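Local coordinates for putative endonuclease/exonuclease/phosphatase family protein (Bacteroides vulgatus ATCC 8482, PDB 3G6S) that probably cleaves nucleic acids as a nuclease of the endonuclease/exonuclease/phosphatase family, built on the DNase I-like fold, at residues A[206-211]-A[249-254]; A[44-49]-A[136-141]; A[93-98]-A[117-122]; A[79-84]-A[132-137]. One frame throughout, in Å; residues are numbered along the deposited sequence.

Interaction 1: residues A[206-211]-A[249-254]; sequences DYTFHD and SDHNPQ
Asn252 and Thr208 hold each other through their backbones: Asn252 N donates to Thr208 O at 2.8 Å. Two residues on, His210 N reaches Asp250 O at 3.1 Å in an almost straight bond (178°), and Asp211 N adds a weak second bond to the same oxygen. Thr208 OG1 lies 2.8 Å from Asn252 O, but its single proton may instead go to Asp224, which is also in reach. Within the 249-254 loop, His251 ND1 donates to Asp250 OD1 at 2.6 Å, and Ser249 OG accepts from His251 N to make an ST turn. Ser249, Asp250 and His251 match the Ser-Asp-His motif that borders the active site in the DNase I-like family, and this contact probably helps shape that end of the site. The His210 ring has swung between its own backbone N and carbonyl carbon (chi1 46°), which lays one face over Asp250 O, the oxygen 3.2 Å from the ring plane and near the middle of the ring. Its ND1 is taken by Ala213 N, while NE2 makes a weak bond to Asn252 OD1; Asn252 ND2 turns to Glu242, which also receives Tyr207 OH. Further out, Phe209 CD1 sits over one face of the His251 ring, 3.4 Å from CE1, with the two rings inclined obliquely at 54°. With a leucine in place of His251, Asp250 OD1 would probably lose the donor that fixes it, and Phe209 CD1 the flat ring it rests on.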
# COMPACT_ATOMS: atom_id res chain seq x y z
N ASP A 206 3.29 10.47 13.77
CA ASP A 206 2.26 10.93 12.84
C ASP A 206 2.77 11.27 11.44
O ASP A 206 2.07 11.90 10.65
CB ASP A 206 1.51 12.15 13.42
CG ASP A 206 2.45 13.27 13.85
OD1 ASP A 206 3.39 13.58 13.09
OD2 ASP A 206 2.23 13.85 14.94
N TYR A 207 3.99 10.85 11.13
CA TYR A 207 4.57 11.08 9.82
C TYR A 207 5.03 9.74 9.26
O TYR A 207 5.32 8.82 10.02
CB TYR A 207 5.76 12.05 9.91
CG TYR A 207 6.84 11.62 10.87
CD1 TYR A 207 6.72 11.85 12.24
CD2 TYR A 207 7.99 10.98 10.41
CE1 TYR A 207 7.72 11.46 13.12
CE2 TYR A 207 9.00 10.59 11.28
CZ TYR A 207 8.85 10.83 12.64
OH TYR A 207 9.84 10.45 13.52
N THR A 208 5.11 9.65 7.93
CA THR A 208 5.49 8.41 7.27
C THR A 208 6.74 8.51 6.38
O THR A 208 7.18 7.51 5.80
CB THR A 208 4.28 7.88 6.44
OG1 THR A 208 4.61 6.63 5.81
CG2 THR A 208 3.90 8.87 5.36
N PHE A 209 7.30 9.70 6.25
CA PHE A 209 8.50 9.87 5.45
C PHE A 209 9.54 10.68 6.23
O PHE A 209 9.24 11.76 6.72
CB PHE A 209 8.18 10.57 4.14
CG PHE A 209 9.35 10.64 3.20
CD1 PHE A 209 9.89 9.47 2.66
CD2 PHE A 209 9.93 11.87 2.89
CE1 PHE A 209 11.00 9.52 1.81
CE2 PHE A 209 11.04 11.94 2.05
CZ PHE A 209 11.58 10.76 1.50
N HIS A 210 10.75 10.16 6.32
CA HIS A 210 11.82 10.83 7.06
C HIS A 210 13.14 10.82 6.28
O HIS A 210 14.14 11.34 6.76
CB HIS A 210 12.00 10.15 8.41
CG HIS A 210 12.04 8.65 8.32
ND1 HIS A 210 13.09 7.97 7.75
CD2 HIS A 210 11.13 7.72 8.68
CE1 HIS A 210 12.83 6.67 7.77
NE2 HIS A 210 11.65 6.49 8.32
N ASP A 211 13.12 10.23 5.09
CA ASP A 211 14.29 10.14 4.23
C ASP A 211 15.49 9.52 4.95
O ASP A 211 16.59 10.06 4.93
CB ASP A 211 14.65 11.53 3.68
CG ASP A 211 15.80 11.50 2.69
OD1 ASP A 211 15.87 10.56 1.87
OD2 ASP A 211 16.64 12.43 2.71
N SER A 249 13.46 1.52 6.20
CA SER A 249 13.25 2.17 4.91
C SER A 249 13.24 3.67 5.12
O SER A 249 13.34 4.12 6.26
CB SER A 249 11.91 1.68 4.35
OG SER A 249 11.27 2.67 3.57
N ASP A 250 13.16 4.44 4.05
CA ASP A 250 13.10 5.89 4.21
C ASP A 250 11.68 6.26 4.63
O ASP A 250 11.40 7.39 5.01
CB ASP A 250 13.49 6.63 2.92
CG ASP A 250 12.81 6.08 1.70
OD1 ASP A 250 11.73 5.46 1.85
OD2 ASP A 250 13.34 6.28 0.58
N HIS A 251 10.78 5.28 4.54
CA HIS A 251 9.38 5.46 4.93
C HIS A 251 9.06 4.68 6.21
O HIS A 251 9.80 3.77 6.60
CB HIS A 251 8.43 4.96 3.85
CG HIS A 251 8.24 5.91 2.71
ND1 HIS A 251 9.16 6.07 1.70
CD2 HIS A 251 7.20 6.72 2.39
CE1 HIS A 251 8.70 6.92 0.81
NE2 HIS A 251 7.51 7.33 1.20
N ASN A 252 7.96 5.06 6.85
CA ASN A 252 7.49 4.37 8.04
C ASN A 252 6.21 3.63 7.64
O ASN A 252 5.33 4.18 7.00
CB ASN A 252 7.16 5.36 9.16
CG ASN A 252 8.38 5.69 10.03
OD1 ASN A 252 9.39 4.97 10.02
ND2 ASN A 252 8.27 6.77 10.80
N PRO A 253 6.10 2.35 8.00
CA PRO A 253 4.90 1.57 7.66
C PRO A 253 3.71 2.03 8.50
O PRO A 253 3.89 2.56 9.60
CB PRO A 253 5.31 0.15 7.99
CG PRO A 253 6.17 0.36 9.21
CD PRO A 253 7.03 1.54 8.80
N GLN A 254 2.50 1.83 7.99
CA GLN A 254 1.30 2.20 8.74
C GLN A 254 0.45 0.95 8.97
O GLN A 254 -0.11 0.39 8.02
CB GLN A 254 0.46 3.22 7.97
CG GLN A 254 -0.56 3.92 8.87
CD GLN A 254 -1.73 4.54 8.11
OE1 GLN A 254 -1.58 5.12 7.04
NE2 GLN A 254 -2.92 4.43 8.69
O HOH W 1 11.73 3.11 9.01

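Interaction 2: residues A[44-49]-A[136-141]; sequences MQEVLH and NTHFDH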
# COMPACT_ATOMS: atom_id res chain seq x y z
N MSE A 44 2.78 -3.12 -0.50
CA MSE A 44 4.07 -2.42 -0.48
C MSE A 44 4.33 -1.67 -1.77
O MSE A 44 3.86 -2.07 -2.83
CB MSE A 44 5.19 -3.43 -0.24
CG MSE A 44 5.03 -4.23 1.03
SE MSE A 44 6.31 -5.70 1.20
CE MSE A 44 7.39 -5.02 2.62
N GLN A 45 5.07 -0.57 -1.69
CA GLN A 45 5.38 0.19 -2.89
C GLN A 45 6.89 0.20 -3.16
O GLN A 45 7.68 -0.17 -2.28
CB GLN A 45 4.86 1.63 -2.77
CG GLN A 45 3.37 1.76 -2.44
CD GLN A 45 3.07 1.45 -0.98
OE1 GLN A 45 3.84 1.81 -0.09
NE2 GLN A 45 1.93 0.80 -0.72
N GLU A 46 7.28 0.61 -4.37
CA GLU A 46 8.69 0.67 -4.78
C GLU A 46 9.42 -0.67 -4.61
O GLU A 46 10.48 -0.73 -4.01
CB GLU A 46 9.45 1.76 -4.00
CG GLU A 46 8.92 3.18 -4.18
CD GLU A 46 9.88 4.25 -3.66
OE1 GLU A 46 9.42 5.39 -3.39
OE2 GLU A 46 11.09 3.96 -3.53
N VAL A 47 8.84 -1.74 -5.13
CA VAL A 47 9.47 -3.04 -4.99
C VAL A 47 9.99 -3.57 -6.33
O VAL A 47 9.22 -3.85 -7.24
CB VAL A 47 8.47 -4.05 -4.36
CG1 VAL A 47 9.17 -5.34 -3.99
CG2 VAL A 47 7.80 -3.43 -3.13
N LEU A 48 11.31 -3.69 -6.46
CA LEU A 48 11.90 -4.20 -7.69
C LEU A 48 11.84 -5.73 -7.68
O LEU A 48 11.70 -6.35 -6.62
CB LEU A 48 13.35 -3.72 -7.84
CG LEU A 48 13.52 -2.21 -8.05
CD1 LEU A 48 15.00 -1.84 -8.08
CD2 LEU A 48 12.84 -1.79 -9.33
N HIS A 49 11.95 -6.32 -8.87
CA HIS A 49 11.87 -7.77 -8.99
C HIS A 49 12.78 -8.58 -8.05
O HIS A 49 12.35 -9.59 -7.49
CB HIS A 49 12.13 -8.20 -10.43
CG HIS A 49 11.98 -9.67 -10.63
ND1 HIS A 49 12.99 -10.56 -10.34
CD2 HIS A 49 10.90 -10.42 -10.97
CE1 HIS A 49 12.55 -11.80 -10.50
NE2 HIS A 49 11.28 -11.74 -10.87
N ASN A 136 -3.76 -1.91 -3.74
CA ASN A 136 -2.50 -1.29 -3.35
C ASN A 136 -1.98 -0.49 -4.52
O ASN A 136 -1.91 -1.00 -5.64
CB ASN A 136 -1.49 -2.37 -2.99
CG ASN A 136 -0.22 -1.78 -2.44
OD1 ASN A 136 -0.26 -0.97 -1.51
ND2 ASN A 136 0.92 -2.19 -3.00
N THR A 137 -1.59 0.75 -4.28
CA THR A 137 -1.12 1.56 -5.38
C THR A 137 0.02 2.52 -5.00
O THR A 137 0.38 2.62 -3.83
CB THR A 137 -2.32 2.35 -5.96
OG1 THR A 137 -1.89 3.13 -7.08
CG2 THR A 137 -2.92 3.24 -4.90
N HIS A 138 0.57 3.21 -6.00
CA HIS A 138 1.66 4.19 -5.82
C HIS A 138 1.39 5.36 -6.78
O HIS A 138 1.53 5.21 -7.99
CB HIS A 138 3.02 3.59 -6.16
CG HIS A 138 4.18 4.41 -5.69
ND1 HIS A 138 4.03 5.67 -5.16
CD2 HIS A 138 5.50 4.13 -5.62
CE1 HIS A 138 5.21 6.13 -4.78
NE2 HIS A 138 6.12 5.22 -5.05
N PHE A 139 1.01 6.52 -6.23
CA PHE A 139 0.70 7.71 -7.03
C PHE A 139 1.91 8.52 -7.52
O PHE A 139 3.02 8.36 -7.02
CB PHE A 139 -0.22 8.63 -6.23
CG PHE A 139 -1.68 8.27 -6.31
CD1 PHE A 139 -2.08 6.95 -6.48
CD2 PHE A 139 -2.66 9.25 -6.19
CE1 PHE A 139 -3.44 6.62 -6.52
CE2 PHE A 139 -4.01 8.92 -6.24
CZ PHE A 139 -4.40 7.61 -6.40
N ASP A 140 1.66 9.39 -8.50
CA ASP A 140 2.69 10.26 -9.07
C ASP A 140 2.89 11.47 -8.16
O ASP A 140 1.92 12.06 -7.68
CB ASP A 140 2.27 10.74 -10.47
CG ASP A 140 3.34 11.60 -11.14
OD1 ASP A 140 3.03 12.22 -12.18
OD2 ASP A 140 4.48 11.66 -10.65
N HIS A 141 4.15 11.85 -7.92
CA HIS A 141 4.44 12.99 -7.06
C HIS A 141 4.33 14.32 -7.79
O HIS A 141 4.08 15.36 -7.17
CB HIS A 141 5.84 12.85 -6.47
CG HIS A 141 6.90 12.65 -7.50
ND1 HIS A 141 7.94 13.54 -7.69
CD2 HIS A 141 7.08 11.66 -8.42
CE1 HIS A 141 8.71 13.11 -8.68
NE2 HIS A 141 8.21 11.97 -9.13
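Gln45 and Met44 (a selenomethionine) both meet the side-chain amide of Asn136, and these are the two hydrogen bonds of the contact. Asn136 ND2 donates to Met44 O at 2.9 Å; the acceptor lies in the amide plane of Asn136, although the donor stands well above the plane of the Met44 carbonyl. In the other direction Gln45 NE2 gives a weak bond to Asn136 OD1, also 2.9 Å, the two amides being turned 51° apart. Gln45 NE2 also bonds Thr8 on strand 2-10, and Asn136 OD1 bonds Thr170 on strand 167-172, each a neighbour in its own sheet. The rest is van der Waals contact. Gln45 CG, anti to its carbonyl carbon (chi1 -54°), lies 3.4 Å from Thr137 O, and a bend at chi2 then turns the amide toward Asn136; its CB leans on His138 CD2. Glu46 CG comes in at the edge of the His138 ring, 3.6 Å from NE2, and its carboxylate lies nearly coplanar with that ring; its OE1 is held by Asn10. Strand 41-45 belongs to one sheet of the fold and strand 131-138 to the other, so the contact bridges the beta sandwich, with helix 49-58 packed on Met44 and helix 144-161 on Thr137.

Interaction 3: residues A[93-98]-A[117-122]; sequences SNTFWL and IATWAK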
# COMPACT_ATOMS: atom_id res chain seq x y z
N SER A 93 -7.43 -11.53 -9.00
CA SER A 93 -6.49 -10.45 -8.78
C SER A 93 -5.94 -9.95 -10.10
O SER A 93 -5.96 -10.67 -11.10
CB SER A 93 -5.34 -10.93 -7.91
OG SER A 93 -4.73 -12.06 -8.49
N ASN A 94 -5.45 -8.73 -10.11
CA ASN A 94 -4.89 -8.18 -11.32
C ASN A 94 -4.24 -6.83 -11.05
O ASN A 94 -4.20 -6.37 -9.90
CB ASN A 94 -6.00 -8.03 -12.37
CG ASN A 94 -5.45 -7.76 -13.74
OD1 ASN A 94 -4.68 -8.56 -14.28
ND2 ASN A 94 -5.83 -6.62 -14.32
N THR A 95 -3.72 -6.20 -12.09
CA THR A 95 -3.09 -4.90 -11.95
C THR A 95 -3.39 -4.07 -13.20
O THR A 95 -3.30 -4.58 -14.31
CB THR A 95 -1.56 -5.06 -11.70
OG1 THR A 95 -0.91 -3.79 -11.80
CG2 THR A 95 -0.95 -6.03 -12.68
N PHE A 96 -3.78 -2.82 -13.01
CA PHE A 96 -4.08 -1.93 -14.13
C PHE A 96 -3.24 -0.67 -14.04
O PHE A 96 -2.70 -0.34 -12.99
CB PHE A 96 -5.57 -1.57 -14.15
CG PHE A 96 -6.07 -0.92 -12.89
CD1 PHE A 96 -5.97 0.46 -12.71
CD2 PHE A 96 -6.61 -1.70 -11.88
CE1 PHE A 96 -6.40 1.05 -11.52
CE2 PHE A 96 -7.05 -1.12 -10.69
CZ PHE A 96 -6.94 0.26 -10.51
N TRP A 97 -3.12 0.04 -15.16
CA TRP A 97 -2.32 1.26 -15.22
C TRP A 97 -3.11 2.54 -14.96
O TRP A 97 -4.16 2.76 -15.56
CB TRP A 97 -1.60 1.33 -16.58
CG TRP A 97 -0.37 0.50 -16.58
CD1 TRP A 97 0.92 0.94 -16.43
CD2 TRP A 97 -0.32 -0.93 -16.58
NE1 TRP A 97 1.77 -0.14 -16.32
CE2 TRP A 97 1.04 -1.30 -16.41
CE3 TRP A 97 -1.28 -1.94 -16.69
CZ2 TRP A 97 1.46 -2.63 -16.36
CZ3 TRP A 97 -0.87 -3.27 -16.64
CH2 TRP A 97 0.49 -3.60 -16.47
N LEU A 98 -2.60 3.36 -14.05
CA LEU A 98 -3.25 4.61 -13.71
C LEU A 98 -3.06 5.58 -14.88
O LEU A 98 -2.13 6.38 -14.91
CB LEU A 98 -2.64 5.20 -12.42
CG LEU A 98 -2.69 4.31 -11.16
CD1 LEU A 98 -2.21 5.10 -9.94
CD2 LEU A 98 -4.11 3.81 -10.93
N ILE A 117 0.88 2.32 -11.28
CA ILE A 117 -0.05 1.20 -11.30
C ILE A 117 -0.75 0.96 -9.96
O ILE A 117 -0.38 1.52 -8.92
CB ILE A 117 0.64 -0.13 -11.65
CG1 ILE A 117 1.75 -0.42 -10.63
CG2 ILE A 117 1.17 -0.10 -13.07
CD1 ILE A 117 2.44 -1.75 -10.83
N ALA A 118 -1.75 0.10 -10.01
CA ALA A 118 -2.51 -0.30 -8.83
C ALA A 118 -2.70 -1.81 -8.98
O ALA A 118 -3.06 -2.29 -10.04
CB ALA A 118 -3.86 0.40 -8.80
N THR A 119 -2.41 -2.56 -7.92
CA THR A 119 -2.60 -4.01 -7.96
C THR A 119 -3.73 -4.30 -6.97
O THR A 119 -3.74 -3.76 -5.87
CB THR A 119 -1.31 -4.77 -7.56
OG1 THR A 119 -0.36 -4.67 -8.62
CG2 THR A 119 -1.61 -6.24 -7.30
N TRP A 120 -4.69 -5.13 -7.39
CA TRP A 120 -5.83 -5.48 -6.54
C TRP A 120 -6.05 -6.97 -6.45
O TRP A 120 -5.52 -7.74 -7.25
CB TRP A 120 -7.12 -4.83 -7.07
CG TRP A 120 -7.53 -5.31 -8.43
CD1 TRP A 120 -7.20 -4.74 -9.62
CD2 TRP A 120 -8.31 -6.48 -8.74
NE1 TRP A 120 -7.73 -5.48 -10.65
CE2 TRP A 120 -8.42 -6.55 -10.14
CE3 TRP A 120 -8.93 -7.47 -7.96
CZ2 TRP A 120 -9.12 -7.57 -10.80
CZ3 TRP A 120 -9.64 -8.49 -8.61
CH2 TRP A 120 -9.72 -8.53 -10.02
N ALA A 121 -6.86 -7.37 -5.48
CA ALA A 121 -7.17 -8.77 -5.29
C ALA A 121 -8.44 -8.94 -4.49
O ALA A 121 -8.65 -8.28 -3.47
CB ALA A 121 -6.02 -9.46 -4.58
N LYS A 122 -9.30 -9.83 -4.97
CA LYS A 122 -10.55 -10.13 -4.30
C LYS A 122 -10.23 -11.33 -3.39
O LYS A 122 -9.98 -12.44 -3.86
CB LYS A 122 -11.59 -10.49 -5.36
CG LYS A 122 -12.97 -10.85 -4.87
CD LYS A 122 -13.89 -11.11 -6.05
CE LYS A 122 -15.23 -11.65 -5.61
NZ LYS A 122 -16.05 -12.10 -6.76
O HOH W 2 -7.82 -5.00 -13.83
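Ile117 lies alongside Trp97 at the start of the pairing, its CG2 seated over the indole's five-membered ring 3.4 Å from the centroid, a close CH-pi contact; Trp97 NE1 is hydrogen-bonded to Arg69 O. Ala118 exchanges backbone bonds with Phe96 in an antiparallel hydrogen-bonded pair, and its CB rests over the face of the Phe96 ring, 3.5 Å from CZ. Leu98 CD2 touches the same methyl. Thr119 faces Thr95 in a non-hydrogen-bonded pair, where the one proton of Thr95 OG1 can turn either to Ala118 O at 3.2 Å or, weakly, to Thr119 OG1. Trp120 exchanges a second pair of backbone bonds with Asn94, Trp120 N reaching Asn94 O at 2.8 Å. With CG set between its own backbone N and carbonyl carbon (chi1 63°), the Trp120 indole folds back over the neighbouring strand: Ser93 CA and Asn94 N lie over one face, and Phe96 CE2 comes to Trp120 CD1, neither ring lying over the other's face. At its edge a water accepts from both Trp120 NE1 and Asn94 ND2. A serine in place of Trp120 would probably uncover the backbone at Ser93 and Asn94 and leave the water without its indole donor. Next, Ala121 CB meets Ser93 CB at 3.7 Å. Main-chain bonds thus set the register of the outermost strand, while Trp120 on one face and Ile117 on the other add apolar contact.

Interaction 4: residues A[79-84]-A[132-137]; sequences APLFYR and FMAVNT
Leu81 and Asn136 run alongside one another, each pointing back toward the strand the other comes from. The leucine sets CG opposite its carbonyl carbon (chi1 -83°), and its two methyls divide the work: CD2 rests 3.8 Å from Asn136 CB, while CD1 turns to Ala134, 4.0 Å from its CB and a little closer to its O. The short side chain of Ala134 gives this branch its seat. Asn136 carries its amide beyond the leucine toward the turn before strand 81-84. There ND2 donates to Ala79 O at 3.1 Å, and the bond is fairly straight at the hydrogen (160°). The carbonyl is approached almost perpendicular to its plane, although the oxygen stays close to the plane of the asparagine amide. Pro80 O comes equally near to ND2, but the angle is too poor for a hydrogen bond, and that oxygen accepts from Met44 N instead. Ala79 CB lies against the same nitrogen at 3.9 Å. The bond to Ala79 uses the second N-H of an amide also engaged by Met44 and Thr170, which should hold this buried polar group against rotation. Strand 81-84 runs in the sheet with strands 62-65 and 41-45, whereas strand 131-138 lies in the facing sheet between strands 117-125 and 167-172; helix 144-161 packs on the far side of that sheet, against Val135 and Thr137.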
# COMPACT_ATOMS: atom_id res chain seq x y z
N ALA A 79 3.98 -3.01 -7.06
CA ALA A 79 3.13 -2.41 -6.02
C ALA A 79 2.33 -3.64 -5.58
O ALA A 79 1.11 -3.67 -5.67
CB ALA A 79 2.23 -1.35 -6.62
N PRO A 80 3.03 -4.67 -5.08
CA PRO A 80 2.48 -5.94 -4.63
C PRO A 80 1.72 -6.00 -3.32
O PRO A 80 1.80 -5.10 -2.48
CB PRO A 80 3.71 -6.84 -4.59
CG PRO A 80 4.73 -5.90 -3.99
CD PRO A 80 4.45 -4.56 -4.68
N LEU A 81 0.97 -7.09 -3.17
CA LEU A 81 0.19 -7.39 -1.99
C LEU A 81 0.64 -8.74 -1.45
O LEU A 81 0.65 -9.73 -2.17
CB LEU A 81 -1.30 -7.47 -2.35
CG LEU A 81 -2.05 -6.14 -2.42
CD1 LEU A 81 -3.37 -6.34 -3.14
CD2 LEU A 81 -2.26 -5.58 -1.02
N PHE A 82 1.06 -8.77 -0.19
CA PHE A 82 1.47 -10.03 0.43
C PHE A 82 0.42 -10.41 1.46
O PHE A 82 -0.07 -9.56 2.20
CB PHE A 82 2.85 -9.90 1.07
CG PHE A 82 3.98 -9.95 0.08
CD1 PHE A 82 4.23 -8.87 -0.75
CD2 PHE A 82 4.76 -11.09 -0.05
CE1 PHE A 82 5.25 -8.92 -1.71
CE2 PHE A 82 5.79 -11.16 -1.01
CZ PHE A 82 6.03 -10.07 -1.84
N TYR A 83 0.08 -11.69 1.50
CA TYR A 83 -0.93 -12.17 2.43
C TYR A 83 -0.59 -13.55 2.98
O TYR A 83 0.22 -14.29 2.40
CB TYR A 83 -2.27 -12.23 1.73
CG TYR A 83 -2.28 -13.16 0.53
CD1 TYR A 83 -1.78 -12.74 -0.71
CD2 TYR A 83 -2.76 -14.47 0.65
CE1 TYR A 83 -1.78 -13.61 -1.80
CE2 TYR A 83 -2.76 -15.33 -0.44
CZ TYR A 83 -2.27 -14.90 -1.66
OH TYR A 83 -2.29 -15.77 -2.73
N ARG A 84 -1.23 -13.91 4.09
CA ARG A 84 -1.04 -15.21 4.72
C ARG A 84 -1.69 -16.30 3.86
O ARG A 84 -2.91 -16.33 3.71
CB ARG A 84 -1.68 -15.22 6.11
CG ARG A 84 -1.00 -14.31 7.10
CD ARG A 84 0.37 -14.84 7.46
NE ARG A 84 0.28 -16.16 8.05
CZ ARG A 84 -0.32 -16.42 9.21
NH1 ARG A 84 -0.88 -15.43 9.90
NH2 ARG A 84 -0.37 -17.66 9.67
N PHE A 132 -13.77 -9.76 0.53
CA PHE A 132 -13.37 -8.37 0.59
C PHE A 132 -12.34 -8.08 -0.47
O PHE A 132 -11.84 -8.99 -1.12
CB PHE A 132 -12.81 -8.00 1.96
CG PHE A 132 -11.65 -8.83 2.40
CD1 PHE A 132 -11.86 -10.08 2.99
CD2 PHE A 132 -10.35 -8.35 2.30
CE1 PHE A 132 -10.79 -10.83 3.49
CE2 PHE A 132 -9.27 -9.09 2.80
CZ PHE A 132 -9.49 -10.33 3.40
N MSE A 133 -12.02 -6.82 -0.66
CA MSE A 133 -11.05 -6.49 -1.67
C MSE A 133 -9.92 -5.64 -1.14
O MSE A 133 -10.10 -4.81 -0.25
CB MSE A 133 -11.73 -5.79 -2.83
CG MSE A 133 -10.79 -5.41 -3.94
SE MSE A 133 -11.72 -4.39 -5.26
CE MSE A 133 -10.70 -4.95 -6.79
N ALA A 134 -8.75 -5.85 -1.72
CA ALA A 134 -7.57 -5.10 -1.34
C ALA A 134 -7.02 -4.46 -2.61
O ALA A 134 -6.91 -5.11 -3.65
CB ALA A 134 -6.53 -6.01 -0.73
N VAL A 135 -6.69 -3.18 -2.50
CA VAL A 135 -6.12 -2.45 -3.62
C VAL A 135 -4.90 -1.71 -3.08
O VAL A 135 -4.99 -1.00 -2.08
CB VAL A 135 -7.12 -1.43 -4.23
CG1 VAL A 135 -6.48 -0.69 -5.40
CG2 VAL A 135 -8.36 -2.17 -4.72
N ASN A 136 -3.76 -1.91 -3.74
CA ASN A 136 -2.50 -1.29 -3.35
C ASN A 136 -1.98 -0.49 -4.52
O ASN A 136 -1.91 -1.00 -5.64
CB ASN A 136 -1.49 -2.37 -2.99
CG ASN A 136 -0.22 -1.78 -2.44
OD1 ASN A 136 -0.26 -0.97 -1.51
ND2 ASN A 136 0.92 -2.19 -3.00
N THR A 137 -1.59 0.75 -4.28
CA THR A 137 -1.12 1.56 -5.38
C THR A 137 0.02 2.52 -5.00
O THR A 137 0.38 2.62 -3.83
CB THR A 137 -2.32 2.35 -5.96
OG1 THR A 137 -1.89 3.13 -7.08
CG2 THR A 137 -2.92 3.24 -4.90

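From the N terminus, the first loop opens at 44-49 and closes at 136-141 (interaction 2). Interaction 4 opens later, at 79-84, but closes on the same strand, at 132-137, sharing Asn136 and Thr137 with interaction 2; interaction 3, 93-98 with 117-122, is nested within both. Interactions 2 and 4 fasten one sheet of the sandwich to strand 131-138 of the other, and interaction 3 extends that second sheet to its edge through Thr119 N, which bonds to Asn136 O. Interaction 1 follows in series, joining the loop after strand 201-204 to the loop before strand 254-260; its centre lies about 14 Å from that of interaction 2 and about 24 Å from that of interaction 3.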